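Local coordinates for cytoplasmic Protein STM1381 (Salmonella enterica subsp. enterica serovar Typhimurium, PDB 3SOZ) that is of unknown function but probably belongs to the class I glutamine amidotransferase-like proteins, at residues 36-41 / 237-242; 174-179 / 230-235. One frame throughout, in Å; residues are numbered along the deposited sequence.

Contact 1: residues 36-41 / 237-242; sequences DYLLSC and TFWCNV
Helix 36-42 meets Trp-239 and Cys-240 through Leu-38 and Cys-41, and next to Leu-38 the carbonyl oxygen Tyr-37 O holds two donors. Cys-41 N reaches it at 2.9 Å in the usual helical bond, and Ser-40 OG donates to Tyr-37 O at the same 2.9 Å, lying in the carbonyl plane on a lone pair with a C=O...donor angle of 134°. This second bond ties the Ser-40 hydroxyl back to its own helix. Across the gap the contact is apolar. Leu-38 CD1 comes down over one face of the Trp-239 indole, 3.6 Å from the centroid of the five-membered ring and 25° off its normal, a CH-pi contact; Trp-239 CD1 is the ring atom nearest to that methyl. The two side chains cross at about a right angle. With CG of Trp-239 anti to its carbonyl carbon (chi1 -68°), the indole swings out to lie beneath the Leu-38 methyl. The opposite face of the indole is covered by Phe-238 CE2, 3.5 Å above the plane, so a methyl group and an aromatic ring sandwich it. Phe-216 and Tyr-235 add edge-to-face partners. About a turn after Leu-38, Cys-41 O lies 3.9 Å from SG of Cys-240, the residue next to Trp-239. The backbones are 8.2 Å apart at Leu-38 CA and Trp-239 CA, a distance spanned by side chains. Leu-38 also packs on Phe-8 of strand 5-10, and Trp-239 on Ile-117 of strand 113-117. These are two helices packed side by side over parallel strands, as in the three-layer alpha/beta core of class I glutamine amidotransferase-like domains.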
# COMPACT_ATOMS: atom_id res chain seq x y z
N ASP A 36 14.00 18.43 16.80
CA ASP A 36 14.56 19.21 17.92
C ASP A 36 15.58 20.23 17.47
O ASP A 36 15.49 21.40 17.84
CB ASP A 36 15.16 18.30 18.99
CG ASP A 36 14.14 17.34 19.55
OD1 ASP A 36 13.58 16.53 18.75
OD2 ASP A 36 13.87 17.41 20.78
N TYR A 37 16.52 19.78 16.64
CA TYR A 37 17.51 20.68 16.07
C TYR A 37 16.82 21.83 15.34
O TYR A 37 17.00 22.98 15.71
CB TYR A 37 18.49 19.96 15.15
CG TYR A 37 19.63 20.86 14.75
CD1 TYR A 37 20.51 21.38 15.72
CD2 TYR A 37 19.82 21.24 13.41
CE1 TYR A 37 21.55 22.25 15.36
CE2 TYR A 37 20.85 22.09 13.04
CZ TYR A 37 21.71 22.60 14.01
OH TYR A 37 22.73 23.44 13.61
N LEU A 38 16.01 21.51 14.34
CA LEU A 38 15.24 22.50 13.57
C LEU A 38 14.40 23.49 14.39
O LEU A 38 14.25 24.65 14.04
CB LEU A 38 14.35 21.79 12.55
CG LEU A 38 13.43 22.69 11.75
CD1 LEU A 38 14.26 23.67 10.94
CD2 LEU A 38 12.49 21.89 10.87
N LEU A 39 13.84 23.02 15.49
CA LEU A 39 13.11 23.90 16.38
C LEU A 39 14.03 24.85 17.14
O LEU A 39 13.79 26.06 17.16
CB LEU A 39 12.25 23.09 17.34
CG LEU A 39 10.76 23.04 17.05
CD1 LEU A 39 10.39 22.94 15.57
CD2 LEU A 39 10.23 21.88 17.84
N SER A 40 15.08 24.31 17.75
CA SER A 40 16.09 25.16 18.38
C SER A 40 16.61 26.20 17.39
O SER A 40 16.95 27.31 17.80
CB SER A 40 17.26 24.34 18.95
OG SER A 40 18.30 24.17 18.00
N CYS A 41 16.63 25.85 16.10
CA CYS A 41 17.07 26.73 15.00
C CYS A 41 16.09 27.84 14.63
O CYS A 41 16.48 28.94 14.26
CB CYS A 41 17.32 25.91 13.74
SG CYS A 41 19.01 25.39 13.49
N THR A 237 19.33 29.65 8.68
CA THR A 237 18.85 30.74 7.86
C THR A 237 17.93 30.21 6.75
O THR A 237 16.96 30.87 6.36
CB THR A 237 20.04 31.52 7.24
OG1 THR A 237 20.82 32.09 8.31
CG2 THR A 237 19.57 32.62 6.30
N PHE A 238 18.23 29.04 6.23
CA PHE A 238 17.44 28.57 5.13
C PHE A 238 15.98 28.39 5.55
O PHE A 238 15.08 28.70 4.78
CB PHE A 238 17.98 27.28 4.56
CG PHE A 238 16.99 26.53 3.75
CD1 PHE A 238 16.75 26.88 2.43
CD2 PHE A 238 16.27 25.48 4.31
CE1 PHE A 238 15.82 26.19 1.66
CE2 PHE A 238 15.33 24.78 3.55
CZ PHE A 238 15.11 25.13 2.22
N TRP A 239 15.76 27.87 6.76
CA TRP A 239 14.39 27.60 7.21
C TRP A 239 13.72 28.89 7.65
O TRP A 239 12.58 29.17 7.27
CB TRP A 239 14.36 26.53 8.31
CG TRP A 239 14.77 25.15 7.82
CD1 TRP A 239 15.91 24.47 8.12
CD2 TRP A 239 14.02 24.30 6.94
NE1 TRP A 239 15.93 23.26 7.47
CE2 TRP A 239 14.78 23.13 6.74
CE3 TRP A 239 12.78 24.42 6.30
CZ2 TRP A 239 14.33 22.07 5.95
CZ3 TRP A 239 12.34 23.38 5.50
CH2 TRP A 239 13.12 22.22 5.32
N CYS A 240 14.43 29.70 8.43
CA CYS A 240 13.95 31.01 8.75
C CYS A 240 13.47 31.75 7.48
O CYS A 240 12.35 32.25 7.45
CB CYS A 240 15.02 31.79 9.51
SG CYS A 240 15.27 31.14 11.22
N ASN A 241 14.28 31.78 6.43
CA ASN A 241 13.83 32.41 5.20
C ASN A 241 12.58 31.78 4.63
O ASN A 241 11.75 32.48 4.06
CB ASN A 241 14.89 32.35 4.11
CG ASN A 241 15.90 33.50 4.17
OD1 ASN A 241 16.40 33.88 5.22
ND2 ASN A 241 16.22 34.03 2.99
N VAL A 242 12.45 30.46 4.74
CA VAL A 242 11.31 29.76 4.16
C VAL A 242 10.04 30.25 4.86
O VAL A 242 8.99 30.50 4.24
CB VAL A 242 11.42 28.22 4.33
CG1 VAL A 242 10.27 27.49 3.60
CG2 VAL A 242 12.74 27.72 3.80

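Contact 2: residues 174-179 / 230-235; sequences SEWPPL and LQWEHY
With CG of Trp-232 anti to the backbone N (chi1 -157°), its indole is carried across to Pro-177, while CG of Trp-176, anti to the carbonyl carbon (chi1 -80°), lets a side chain that starts out facing away bring its ring back to the same indole. Pro-177 lies over one face of Trp-232. Its CG is 3.4 Å from the centroid of the five-membered ring and almost on the ring normal, a CH-pi contact, and Pro-177 CD extends the cover toward the six-membered ring, 3.5 Å from Trp-232 CE2. The long axes of the two side chains are at about a right angle. On the opposite face His-234 CB sits 3.7 Å above the indole plane, so the ring is held from both sides, by the strand and by its own loop. In topology, this joins strand 175-187, which belongs to the antiparallel part of the mixed sheet, to the connection between helix 227-230 and the last helix, 235-246. Trp-176 and Trp-232 meet obliquely, neither stacked nor edge-to-face: their six-membered ring centroids are 5.1 Å apart with planes at 34°. Trp-232 CH2 lies over the Trp-176 face toward its rim, 3.7 Å from Trp-176 CE3. The polar corner of Trp-176 is satisfied by the bond from its NE1 to Asn-162 OD1, and Phe-173 meets both indoles. Glu-175 contributes its backbone carbonyl alone, with Glu-175 O 3.9 Å from Trp-232 CZ2 and obliquely placed. The indole nitrogen, Trp-232 NE1, lies at the edge of the His-234 imidazole, in the plane of that ring.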
# COMPACT_ATOMS: atom_id res chain seq x y z
N SER A 174 24.73 28.49 -3.46
CA SER A 174 24.49 27.95 -4.82
C SER A 174 24.60 26.43 -4.88
O SER A 174 23.91 25.78 -5.69
CB SER A 174 25.42 28.59 -5.87
OG SER A 174 26.77 28.18 -5.69
N GLU A 175 25.49 25.89 -4.04
CA GLU A 175 25.71 24.45 -3.91
C GLU A 175 25.06 23.88 -2.63
O GLU A 175 25.21 24.42 -1.51
CB GLU A 175 27.22 24.16 -3.99
CG GLU A 175 27.73 22.94 -3.16
CD GLU A 175 28.94 22.22 -3.79
OE1 GLU A 175 28.98 22.11 -5.06
OE2 GLU A 175 29.81 21.75 -3.01
N TRP A 176 24.30 22.81 -2.83
CA TRP A 176 23.56 22.14 -1.75
C TRP A 176 24.33 20.97 -1.13
O TRP A 176 25.12 20.30 -1.82
CB TRP A 176 22.26 21.59 -2.30
CG TRP A 176 21.15 22.60 -2.45
CD1 TRP A 176 20.92 23.43 -3.51
CD2 TRP A 176 20.08 22.83 -1.52
NE1 TRP A 176 19.78 24.17 -3.30
CE2 TRP A 176 19.25 23.83 -2.09
CE3 TRP A 176 19.73 22.28 -0.27
CZ2 TRP A 176 18.09 24.29 -1.43
CZ3 TRP A 176 18.59 22.77 0.39
CH2 TRP A 176 17.78 23.75 -0.20
N PRO A 177 24.12 20.71 0.18
CA PRO A 177 24.70 19.46 0.71
C PRO A 177 23.87 18.27 0.21
O PRO A 177 22.72 18.46 -0.23
CB PRO A 177 24.58 19.63 2.22
CG PRO A 177 23.75 20.92 2.44
CD PRO A 177 23.23 21.38 1.14
N PRO A 178 24.45 17.05 0.23
CA PRO A 178 23.65 15.95 -0.32
C PRO A 178 22.49 15.55 0.61
O PRO A 178 22.62 15.61 1.83
CB PRO A 178 24.67 14.82 -0.44
CG PRO A 178 25.63 15.11 0.67
CD PRO A 178 25.77 16.59 0.71
N LEU A 179 21.36 15.17 0.03
CA LEU A 179 20.25 14.60 0.80
C LEU A 179 20.16 13.13 0.39
O LEU A 179 20.53 12.82 -0.74
CB LEU A 179 18.96 15.36 0.51
CG LEU A 179 18.93 16.85 0.91
CD1 LEU A 179 17.85 17.55 0.16
CD2 LEU A 179 18.74 17.08 2.38
N LEU A 230 22.33 18.97 8.12
CA LEU A 230 22.15 19.60 9.44
C LEU A 230 23.36 20.41 9.90
O LEU A 230 23.24 21.28 10.77
CB LEU A 230 21.82 18.55 10.55
CG LEU A 230 20.66 17.55 10.46
CD1 LEU A 230 20.64 16.63 11.70
CD2 LEU A 230 19.29 18.22 10.28
N GLN A 231 24.54 20.09 9.39
CA GLN A 231 25.72 20.84 9.79
C GLN A 231 26.07 21.92 8.79
O GLN A 231 26.98 22.69 9.03
CB GLN A 231 26.89 19.92 10.00
CG GLN A 231 26.71 18.86 11.06
CD GLN A 231 27.68 17.70 10.81
OE1 GLN A 231 27.74 16.77 11.60
NE2 GLN A 231 28.45 17.76 9.72
N TRP A 232 25.34 21.98 7.68
CA TRP A 232 25.41 23.07 6.70
C TRP A 232 25.51 24.45 7.36
O TRP A 232 24.97 24.65 8.45
CB TRP A 232 24.15 23.05 5.89
CG TRP A 232 24.25 23.66 4.58
CD1 TRP A 232 25.38 23.93 3.87
CD2 TRP A 232 23.14 24.05 3.75
NE1 TRP A 232 25.05 24.47 2.65
CE2 TRP A 232 23.69 24.56 2.55
CE3 TRP A 232 21.75 24.01 3.90
CZ2 TRP A 232 22.87 25.03 1.49
CZ3 TRP A 232 20.93 24.47 2.83
CH2 TRP A 232 21.50 24.97 1.65
N GLU A 233 26.18 25.40 6.71
CA GLU A 233 26.27 26.74 7.29
C GLU A 233 24.91 27.42 7.13
O GLU A 233 24.40 28.05 8.05
CB GLU A 233 27.38 27.57 6.64
CG GLU A 233 27.81 28.80 7.51
CD GLU A 233 27.96 30.11 6.69
OE1 GLU A 233 27.67 31.21 7.25
OE2 GLU A 233 28.36 30.03 5.49
N HIS A 234 24.32 27.19 5.96
CA HIS A 234 23.08 27.84 5.55
C HIS A 234 21.80 27.19 6.09
O HIS A 234 20.70 27.64 5.79
CB HIS A 234 23.06 27.94 4.02
CG HIS A 234 24.20 28.72 3.45
ND1 HIS A 234 24.35 30.08 3.66
CD2 HIS A 234 25.26 28.34 2.70
CE1 HIS A 234 25.45 30.50 3.05
NE2 HIS A 234 26.02 29.46 2.46
N TYR A 235 21.96 26.17 6.94
CA TYR A 235 20.82 25.38 7.40
C TYR A 235 19.77 26.22 8.11
O TYR A 235 18.65 26.32 7.63
CB TYR A 235 21.30 24.17 8.25
CG TYR A 235 20.18 23.24 8.74
CD1 TYR A 235 19.55 22.35 7.87
CD2 TYR A 235 19.77 23.26 10.08
CE1 TYR A 235 18.52 21.51 8.32
CE2 TYR A 235 18.73 22.43 10.53
CZ TYR A 235 18.12 21.56 9.66
OH TYR A 235 17.11 20.74 10.12

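Overall arrangement
The centres of the two contacts are about 13 Å apart and lie on the same side of the chain's centre, contact 1 being the nearer to it and the more buried. In sequence, contact 2 is nested inside the long loop that contact 1 closes. Residues 230-235 run directly into helix 235-246, which carries 237-242, so one passage of chain serves both. The contacts also touch: Tyr-37 CE2 comes to 3.3 Å from Tyr-235 CE2, and Phe-238 CE1 to 3.6 Å from Trp-176 CH2. The C-terminal helix thereby links helix 36-42, beside the parallel strands, with strand 175-187 of the antiparallel part of the sheet through continuous aromatic packing.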